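Putative Type I topoisomerase (Deinococcus radiodurans, PDB 3M4A) probably relaxes DNA without ATP by cutting one strand and rejoining it, as in other type IB topoisomerases. Local coordinates at residues Thr128-Val138 against Ala235-Leu246; Leu75-Phe83 against Leu226-Thr234. One frame throughout, in Å; residues are numbered along the deposited sequence.

Contact 1 of 2, residues Thr128-Val138 against Ala235-Leu246; sequences TRLLHVARFRV and AKDFRTWGGTLL. With ACY (acetic acid), chain D; nucleotides of chain B.
The carbonyl O of Arg135 receives NH1 of Arg239 at 2.9 Å, met almost head-on (C=O...N 167°) and close to the guanidinium plane. Arg239 bends at chi3 (60°) to reach the turn where Arg135, with positive phi, follows the last residue of helix 120-134. Arg137 lays its CG over the centre of the same guanidinium; Arg137 NH2 and Arg239 NH2, 3.4 Å apart, are not bonded to each other, and the latter donates to Leu278 O. With Lys174 and Asn280 against Arg137, this is consistent with the phosphate-binding pocket of type IB topoisomerases. Cutting Arg239 back to alanine is likely to leave Arg135 O and Leu278 O without their donors and Arg137 CG without the flat group it rests on.

Gly242 fits, since a CB would collide with Arg135 CG; Arg135 CD rests 3.4 Å from Gly242 C, and NE pairs with Asp277. Phe238 slots its ring against Leu131 CB, and a water bridges His132 O and Phe238 O. His132 ND1 and Arg129 NE hold an acetate, probably from the crystallisation liquor, while Arg129 NH1 and NH2 grip the phosphate of DC10 of chain B.

The helix axes, 30° from parallel, come within 8.5 Å; helix 219-230 packs on Leu131, helix 91-113 on Trp241.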
# COMPACT_ATOMS: atom_id res chain seq x y z
N THR A 128 3.66 -7.32 -0.91
CA THR A 128 3.00 -6.21 -0.22
C THR A 128 3.94 -5.01 -0.18
O THR A 128 3.51 -3.87 -0.39
CB THR A 128 2.55 -6.59 1.18
OG1 THR A 128 1.62 -7.68 1.10
CG2 THR A 128 1.82 -5.41 1.84
N ARG A 129 5.22 -5.25 0.07
CA ARG A 129 6.19 -4.14 -0.00
C ARG A 129 6.20 -3.54 -1.40
O ARG A 129 6.25 -2.33 -1.55
CB ARG A 129 7.60 -4.57 0.44
CG ARG A 129 8.59 -3.41 0.42
CD ARG A 129 9.88 -3.80 1.10
NE ARG A 129 9.66 -3.92 2.54
CZ ARG A 129 10.60 -4.28 3.41
NH1 ARG A 129 11.84 -4.49 3.03
NH2 ARG A 129 10.28 -4.36 4.69
N LEU A 130 6.17 -4.37 -2.43
CA LEU A 130 6.13 -3.84 -3.81
C LEU A 130 4.86 -3.00 -4.12
O LEU A 130 4.95 -1.99 -4.79
CB LEU A 130 6.29 -4.97 -4.82
CG LEU A 130 7.70 -5.56 -4.85
CD1 LEU A 130 7.73 -6.89 -5.59
CD2 LEU A 130 8.65 -4.54 -5.51
N LEU A 131 3.71 -3.43 -3.60
CA LEU A 131 2.47 -2.62 -3.72
C LEU A 131 2.65 -1.26 -3.06
O LEU A 131 2.25 -0.23 -3.60
CB LEU A 131 1.29 -3.34 -3.06
CG LEU A 131 0.76 -4.64 -3.63
CD1 LEU A 131 -0.28 -5.30 -2.70
CD2 LEU A 131 0.21 -4.44 -5.05
N HIS A 132 3.28 -1.26 -1.88
CA HIS A 132 3.46 -0.07 -1.10
C HIS A 132 4.44 0.91 -1.77
O HIS A 132 4.11 2.08 -1.94
CB HIS A 132 3.96 -0.46 0.28
CG HIS A 132 4.18 0.69 1.22
ND1 HIS A 132 5.03 0.59 2.30
CD2 HIS A 132 3.66 1.94 1.27
CE1 HIS A 132 5.03 1.73 2.97
NE2 HIS A 132 4.21 2.57 2.37
N VAL A 133 5.64 0.43 -2.09
CA VAL A 133 6.71 1.32 -2.53
C VAL A 133 6.71 1.57 -4.04
O VAL A 133 7.34 2.53 -4.51
CB VAL A 133 8.13 0.85 -2.05
CG1 VAL A 133 8.11 0.55 -0.54
CG2 VAL A 133 8.62 -0.35 -2.83
N ALA A 134 6.04 0.70 -4.81
CA ALA A 134 6.03 0.84 -6.27
C ALA A 134 4.64 0.92 -6.92
O ALA A 134 4.56 1.08 -8.14
CB ALA A 134 6.85 -0.28 -6.91
N ARG A 135 3.58 0.82 -6.12
CA ARG A 135 2.23 1.22 -6.56
C ARG A 135 1.71 0.32 -7.69
O ARG A 135 0.96 0.75 -8.58
CB ARG A 135 2.22 2.70 -6.93
CG ARG A 135 2.59 3.61 -5.76
CD ARG A 135 2.97 5.03 -6.19
NE ARG A 135 4.16 5.07 -7.04
CZ ARG A 135 5.40 5.20 -6.59
NH1 ARG A 135 5.66 5.28 -5.30
NH2 ARG A 135 6.41 5.24 -7.45
N PHE A 136 2.07 -0.96 -7.61
CA PHE A 136 1.52 -1.96 -8.52
C PHE A 136 0.02 -2.18 -8.31
O PHE A 136 -0.50 -2.02 -7.19
CB PHE A 136 2.16 -3.32 -8.27
CG PHE A 136 3.54 -3.52 -8.87
CD1 PHE A 136 3.70 -4.10 -10.13
CD2 PHE A 136 4.68 -3.23 -8.13
CE1 PHE A 136 4.96 -4.34 -10.64
CE2 PHE A 136 5.94 -3.45 -8.62
CZ PHE A 136 6.10 -4.00 -9.88
N ARG A 137 -0.65 -2.60 -9.38
CA ARG A 137 -1.93 -3.29 -9.27
C ARG A 137 -1.66 -4.76 -8.95
O ARG A 137 -0.63 -5.31 -9.33
CB ARG A 137 -2.68 -3.21 -10.60
CG ARG A 137 -3.02 -1.81 -11.08
CD ARG A 137 -3.66 -1.93 -12.44
NE ARG A 137 -4.07 -0.68 -13.05
CZ ARG A 137 -3.29 0.11 -13.79
NH1 ARG A 137 -2.02 -0.18 -14.01
NH2 ARG A 137 -3.81 1.20 -14.31
N VAL A 138 -2.59 -5.42 -8.27
CA VAL A 138 -2.39 -6.83 -7.92
C VAL A 138 -2.56 -7.76 -9.14
O VAL A 138 -1.80 -8.71 -9.32
CB VAL A 138 -3.35 -7.26 -6.77
CG1 VAL A 138 -3.31 -8.76 -6.58
CG2 VAL A 138 -3.00 -6.53 -5.46
N ALA A 235 -5.75 -3.34 -1.46
CA ALA A 235 -4.60 -3.05 -2.34
C ALA A 235 -4.73 -1.70 -3.04
O ALA A 235 -3.72 -1.02 -3.28
CB ALA A 235 -4.38 -4.19 -3.34
N LYS A 236 -5.95 -1.27 -3.39
CA LYS A 236 -6.13 0.00 -4.09
C LYS A 236 -5.65 1.19 -3.27
O LYS A 236 -5.19 2.20 -3.82
CB LYS A 236 -7.59 0.24 -4.49
CG LYS A 236 -7.77 1.49 -5.33
CD LYS A 236 -9.18 1.63 -5.91
CE LYS A 236 -9.20 2.60 -7.07
NZ LYS A 236 -8.57 3.92 -6.76
N ASP A 237 -5.77 1.08 -1.95
CA ASP A 237 -5.31 2.15 -1.07
C ASP A 237 -3.80 2.41 -1.21
O ASP A 237 -3.35 3.52 -0.98
CB ASP A 237 -5.69 1.88 0.38
CG ASP A 237 -7.19 1.99 0.62
OD1 ASP A 237 -7.72 3.11 0.46
OD2 ASP A 237 -7.83 0.96 0.94
N PHE A 238 -3.02 1.41 -1.60
CA PHE A 238 -1.59 1.66 -1.84
C PHE A 238 -1.37 2.57 -3.05
O PHE A 238 -0.41 3.35 -3.08
CB PHE A 238 -0.82 0.37 -2.09
CG PHE A 238 -0.64 -0.50 -0.87
CD1 PHE A 238 0.10 -0.05 0.22
CD2 PHE A 238 -1.16 -1.78 -0.84
CE1 PHE A 238 0.29 -0.85 1.33
CE2 PHE A 238 -0.98 -2.60 0.27
CZ PHE A 238 -0.25 -2.13 1.36
N ARG A 239 -2.28 2.50 -4.03
CA ARG A 239 -2.15 3.32 -5.23
C ARG A 239 -2.65 4.75 -5.02
O ARG A 239 -2.03 5.69 -5.50
CB ARG A 239 -2.83 2.65 -6.43
CG ARG A 239 -1.95 1.55 -6.99
CD ARG A 239 -2.70 0.63 -7.93
NE ARG A 239 -3.26 1.34 -9.09
CZ ARG A 239 -2.57 1.71 -10.17
NH1 ARG A 239 -1.27 1.47 -10.27
NH2 ARG A 239 -3.20 2.32 -11.17
N THR A 240 -3.72 4.92 -4.25
CA THR A 240 -4.19 6.26 -3.91
C THR A 240 -3.22 6.95 -2.92
O THR A 240 -2.84 8.09 -3.12
CB THR A 240 -5.62 6.23 -3.34
OG1 THR A 240 -5.68 5.40 -2.18
CG2 THR A 240 -6.62 5.71 -4.39
N TRP A 241 -2.80 6.25 -1.87
CA TRP A 241 -1.76 6.78 -0.98
C TRP A 241 -0.46 7.05 -1.74
O TRP A 241 0.09 8.14 -1.67
CB TRP A 241 -1.49 5.81 0.17
CG TRP A 241 -0.33 6.20 1.04
CD1 TRP A 241 0.94 5.65 1.03
CD2 TRP A 241 -0.31 7.22 2.04
NE1 TRP A 241 1.72 6.25 1.98
CE2 TRP A 241 0.99 7.23 2.61
CE3 TRP A 241 -1.25 8.14 2.52
CZ2 TRP A 241 1.37 8.12 3.62
CZ3 TRP A 241 -0.88 9.01 3.54
CH2 TRP A 241 0.42 9.01 4.07
N GLY A 242 0.03 6.05 -2.48
CA GLY A 242 1.28 6.21 -3.22
C GLY A 242 1.25 7.25 -4.32
O GLY A 242 2.21 8.00 -4.48
N GLY A 243 0.14 7.34 -5.06
CA GLY A 243 -0.04 8.42 -6.03
C GLY A 243 -0.01 9.81 -5.41
O GLY A 243 0.64 10.71 -5.94
N THR A 244 -0.68 9.97 -4.28
CA THR A 244 -0.72 11.22 -3.53
C THR A 244 0.69 11.56 -2.99
O THR A 244 1.13 12.71 -3.11
CB THR A 244 -1.74 11.15 -2.39
OG1 THR A 244 -3.05 10.95 -2.95
CG2 THR A 244 -1.73 12.42 -1.53
N LEU A 245 1.39 10.55 -2.46
CA LEU A 245 2.75 10.72 -1.95
C LEU A 245 3.70 11.16 -3.06
O LEU A 245 4.44 12.13 -2.91
CB LEU A 245 3.24 9.43 -1.30
CG LEU A 245 4.67 9.46 -0.78
CD1 LEU A 245 4.81 10.44 0.38
CD2 LEU A 245 5.16 8.06 -0.39
N LEU A 246 3.66 10.45 -4.20
CA LEU A 246 4.53 10.79 -5.34
C LEU A 246 4.26 12.21 -5.83
O LEU A 246 5.19 12.97 -6.09
CB LEU A 246 4.38 9.76 -6.48
CG LEU A 246 5.42 9.82 -7.59
CD1 LEU A 246 6.78 9.43 -7.07
CD2 LEU A 246 5.02 8.91 -8.74
C ACY D . 6.27 -2.64 3.29
O ACY D . 7.11 -3.50 3.65
OXT ACY D . 6.60 -1.56 2.76
CH3 ACY D . 4.81 -2.93 3.50
P DC B 10 13.28 -5.37 6.65
OP1 DC B 10 11.94 -4.98 7.06
OP2 DC B 10 13.65 -5.15 5.23
O5' DC B 10 14.30 -4.52 7.52
C5' DC B 10 14.14 -4.50 8.95
C4' DC B 10 15.34 -3.84 9.58
O4' DC B 10 16.53 -4.67 9.39
C3' DC B 10 15.70 -2.46 9.01
O3' DC B 10 16.13 -1.60 10.05
C2' DC B 10 16.86 -2.75 8.09
C1' DC B 10 17.56 -3.80 8.93
N1 DC B 10 18.56 -4.62 8.22
C2 DC B 10 19.60 -5.18 8.99
O2 DC B 10 19.64 -4.96 10.21
N3 DC B 10 20.53 -5.92 8.37
C4 DC B 10 20.48 -6.13 7.05
N4 DC B 10 21.43 -6.89 6.51
C5 DC B 10 19.43 -5.58 6.26
C6 DC B 10 18.51 -4.84 6.88
O HOH W 1 1.55 3.05 -1.17
O HOH W 2 -2.97 -1.94 -5.80

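Contact 2 of 2, residues Leu75-Phe83 against Leu226-Thr234; sequences LQYRYHPDF and LREVIGPFT
Strand 75-79, with Leu75, Tyr77 and Tyr79 facing across, passes helix 226-230 at 56° with the axes 9.9 Å apart at closest, and the chain of the second segment then runs on through Gly231-Pro232, joined by a cis peptide bond. Pro232 CB sits over the face of the Tyr79 ring, 3.7 Å from its centroid, a CH-pi contact for which a rigid, flat-sided proline is well suited. Gly231 is equally apt: a CB there would run into Tyr79 OH. That hydroxyl is instead joined to Arg227 O by a water, 2.6 Å from Tyr79 OH, and this water lies over the centre of the Tyr77 ring.

In the fold, the strand is an outer member of the three-stranded antiparallel sheet 54-56, 64-69 and 75-79, and the contact sets one side of that edge strand against the end of helix 219-230.

Tyr77 OH lies 3.7 Å from Glu228 CG, and a second water links this hydroxyl to Glu228 O. Glu228, with CG anti to its backbone N (chi1 177°) and the chain extended, leads its carboxylate past the tyrosine to a salt bridge with Arg121. Farther on, Phe83 CB packs on Pro232 CG at 3.7 Å, and Phe83 CE2 meets Phe233 CZ at 3.9 Å. The two phenylalanines lie side by side with planes 80° apart, and Phe233 also makes an edge-to-face pair with Phe98 of helix 91-113.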
# COMPACT_ATOMS: atom_id res chain seq x y z
N LEU A 75 -9.06 -16.36 10.51
CA LEU A 75 -9.48 -15.08 11.09
C LEU A 75 -10.69 -14.48 10.36
O LEU A 75 -10.76 -14.49 9.13
CB LEU A 75 -8.33 -14.06 11.09
CG LEU A 75 -7.30 -14.19 12.22
CD1 LEU A 75 -6.02 -13.44 11.88
CD2 LEU A 75 -7.88 -13.70 13.54
N GLN A 76 -11.63 -13.95 11.14
CA GLN A 76 -12.83 -13.30 10.62
C GLN A 76 -12.89 -11.90 11.23
O GLN A 76 -12.46 -11.70 12.36
CB GLN A 76 -14.08 -14.10 11.00
CG GLN A 76 -14.08 -15.55 10.50
CD GLN A 76 -14.09 -15.66 8.98
OE1 GLN A 76 -14.57 -14.77 8.27
NE2 GLN A 76 -13.56 -16.77 8.47
N TYR A 77 -13.42 -10.94 10.47
CA TYR A 77 -13.40 -9.54 10.89
C TYR A 77 -14.74 -8.84 10.71
O TYR A 77 -15.51 -9.16 9.81
CB TYR A 77 -12.35 -8.76 10.09
CG TYR A 77 -10.98 -9.40 10.09
CD1 TYR A 77 -10.08 -9.16 11.12
CD2 TYR A 77 -10.59 -10.26 9.06
CE1 TYR A 77 -8.81 -9.75 11.12
CE2 TYR A 77 -9.34 -10.85 9.05
CZ TYR A 77 -8.45 -10.60 10.08
OH TYR A 77 -7.21 -11.19 10.08
N ARG A 78 -14.99 -7.85 11.57
CA ARG A 78 -16.08 -6.89 11.36
C ARG A 78 -15.52 -5.47 11.39
O ARG A 78 -14.73 -5.11 12.25
CB ARG A 78 -17.18 -7.07 12.41
CG ARG A 78 -17.95 -8.39 12.29
CD ARG A 78 -18.65 -8.52 10.94
NE ARG A 78 -19.53 -9.68 10.85
CZ ARG A 78 -19.14 -10.94 10.66
NH1 ARG A 78 -17.85 -11.26 10.55
NH2 ARG A 78 -20.05 -11.90 10.58
N TYR A 79 -15.97 -4.65 10.44
CA TYR A 79 -15.36 -3.35 10.19
C TYR A 79 -16.30 -2.18 10.49
O TYR A 79 -17.51 -2.35 10.60
CB TYR A 79 -14.95 -3.27 8.72
CG TYR A 79 -13.94 -4.30 8.28
CD1 TYR A 79 -12.73 -4.45 8.94
CD2 TYR A 79 -14.19 -5.10 7.16
CE1 TYR A 79 -11.79 -5.39 8.52
CE2 TYR A 79 -13.26 -6.04 6.73
CZ TYR A 79 -12.06 -6.18 7.41
OH TYR A 79 -11.15 -7.11 6.98
N HIS A 80 -15.71 -1.00 10.62
CA HIS A 80 -16.47 0.24 10.72
C HIS A 80 -17.09 0.52 9.35
O HIS A 80 -16.39 0.43 8.34
CB HIS A 80 -15.52 1.38 11.11
CG HIS A 80 -16.21 2.64 11.54
ND1 HIS A 80 -17.02 3.36 10.69
CD2 HIS A 80 -16.18 3.31 12.71
CE1 HIS A 80 -17.47 4.42 11.33
NE2 HIS A 80 -16.98 4.42 12.56
N PRO A 81 -18.39 0.85 9.30
CA PRO A 81 -19.08 1.01 8.01
C PRO A 81 -18.56 2.14 7.12
O PRO A 81 -18.67 2.05 5.89
CB PRO A 81 -20.54 1.28 8.42
CG PRO A 81 -20.46 1.78 9.82
CD PRO A 81 -19.30 1.09 10.44
N ASP A 82 -18.00 3.19 7.72
CA ASP A 82 -17.42 4.30 6.95
C ASP A 82 -16.21 3.88 6.10
O ASP A 82 -15.83 4.61 5.18
CB ASP A 82 -17.01 5.45 7.89
CG ASP A 82 -18.21 6.27 8.36
OD1 ASP A 82 -19.32 6.07 7.83
OD2 ASP A 82 -18.02 7.12 9.26
N PHE A 83 -15.63 2.73 6.41
CA PHE A 83 -14.47 2.22 5.67
C PHE A 83 -14.81 1.10 4.68
O PHE A 83 -13.94 0.64 3.94
CB PHE A 83 -13.38 1.79 6.65
CG PHE A 83 -12.76 2.94 7.39
CD1 PHE A 83 -13.36 3.46 8.53
CD2 PHE A 83 -11.60 3.54 6.91
CE1 PHE A 83 -12.81 4.54 9.19
CE2 PHE A 83 -11.04 4.62 7.57
CZ PHE A 83 -11.65 5.13 8.71
N LEU A 226 -3.48 -9.48 2.60
CA LEU A 226 -3.77 -8.05 2.76
C LEU A 226 -4.96 -7.81 3.69
O LEU A 226 -4.91 -6.94 4.56
CB LEU A 226 -4.01 -7.38 1.41
CG LEU A 226 -2.81 -7.29 0.47
CD1 LEU A 226 -3.18 -6.66 -0.86
CD2 LEU A 226 -1.67 -6.52 1.15
N ARG A 227 -6.02 -8.61 3.56
CA ARG A 227 -7.13 -8.49 4.50
C ARG A 227 -6.66 -8.61 5.95
O ARG A 227 -7.06 -7.82 6.80
CB ARG A 227 -8.23 -9.52 4.21
CG ARG A 227 -9.06 -9.19 2.99
CD ARG A 227 -10.42 -9.90 3.00
NE ARG A 227 -10.30 -11.36 3.11
CZ ARG A 227 -9.94 -12.18 2.12
NH1 ARG A 227 -9.64 -11.71 0.91
NH2 ARG A 227 -9.87 -13.49 2.34
N GLU A 228 -5.77 -9.57 6.21
CA GLU A 228 -5.19 -9.73 7.53
C GLU A 228 -4.39 -8.52 7.98
O GLU A 228 -4.59 -8.04 9.09
CB GLU A 228 -4.28 -10.97 7.61
CG GLU A 228 -3.63 -11.10 8.99
CD GLU A 228 -2.59 -12.19 9.07
OE1 GLU A 228 -2.62 -13.09 8.23
OE2 GLU A 228 -1.72 -12.12 9.98
N VAL A 229 -3.49 -8.02 7.12
CA VAL A 229 -2.51 -7.02 7.57
C VAL A 229 -2.97 -5.57 7.43
O VAL A 229 -2.42 -4.71 8.11
CB VAL A 229 -1.12 -7.21 6.92
CG1 VAL A 229 -0.54 -8.60 7.28
CG2 VAL A 229 -1.18 -7.02 5.42
N ILE A 230 -3.94 -5.30 6.55
CA ILE A 230 -4.48 -3.94 6.40
C ILE A 230 -6.01 -3.78 6.34
O ILE A 230 -6.50 -2.66 6.33
CB ILE A 230 -3.88 -3.19 5.16
CG1 ILE A 230 -4.15 -3.94 3.86
CG2 ILE A 230 -2.40 -2.95 5.38
CD1 ILE A 230 -3.98 -3.10 2.59
N GLY A 231 -6.76 -4.88 6.28
CA GLY A 231 -8.24 -4.77 6.19
C GLY A 231 -8.79 -3.86 7.29
O GLY A 231 -8.31 -3.92 8.41
N PRO A 232 -9.79 -3.02 6.99
CA PRO A 232 -10.60 -2.93 5.78
C PRO A 232 -9.98 -2.20 4.59
O PRO A 232 -10.61 -2.10 3.54
CB PRO A 232 -11.83 -2.15 6.28
CG PRO A 232 -11.30 -1.26 7.30
CD PRO A 232 -10.19 -2.01 7.98
N PHE A 233 -8.76 -1.69 4.73
CA PHE A 233 -8.09 -1.10 3.58
C PHE A 233 -7.76 -2.22 2.60
O PHE A 233 -7.70 -3.38 2.98
CB PHE A 233 -6.84 -0.33 4.01
CG PHE A 233 -7.13 0.77 4.99
CD1 PHE A 233 -7.72 1.96 4.56
CD2 PHE A 233 -6.83 0.63 6.34
CE1 PHE A 233 -7.99 2.99 5.46
CE2 PHE A 233 -7.11 1.66 7.25
CZ PHE A 233 -7.69 2.84 6.81
N THR A 234 -7.61 -1.86 1.33
CA THR A 234 -7.35 -2.84 0.28
C THR A 234 -6.13 -2.46 -0.55
O THR A 234 -5.57 -1.36 -0.40
CB THR A 234 -8.55 -2.96 -0.70
OG1 THR A 234 -8.62 -1.79 -1.54
CG2 THR A 234 -9.87 -3.13 0.06
O HOH W 3 -5.53 -9.38 11.24
O HOH W 4 -9.00 -7.44 8.49

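Overall arrangement
From the N terminus the chain first lays down 75-83, which waits 142 residues for its partner 226-234. Inside that loop come helix 91-113 and then 128-138, whose own partner, 235-246, follows directly after 226-234. The two contacts therefore cross rather than nest, and both loops contain the strands between residues 160 and 216. Contact 2 ties the N-terminal three-stranded sheet to the end of helix 219-230; contact 1 ties helix 120-134 to helix 235-254. Their centres are about 17 Å apart, yet they meet: Leu226 packs on Thr128, Leu131 and Ala235, and Ile230 CD1 lies 3.8 Å from Phe238 CE2, so helix 219-230, part of contact 2, packs against both helices of contact 1.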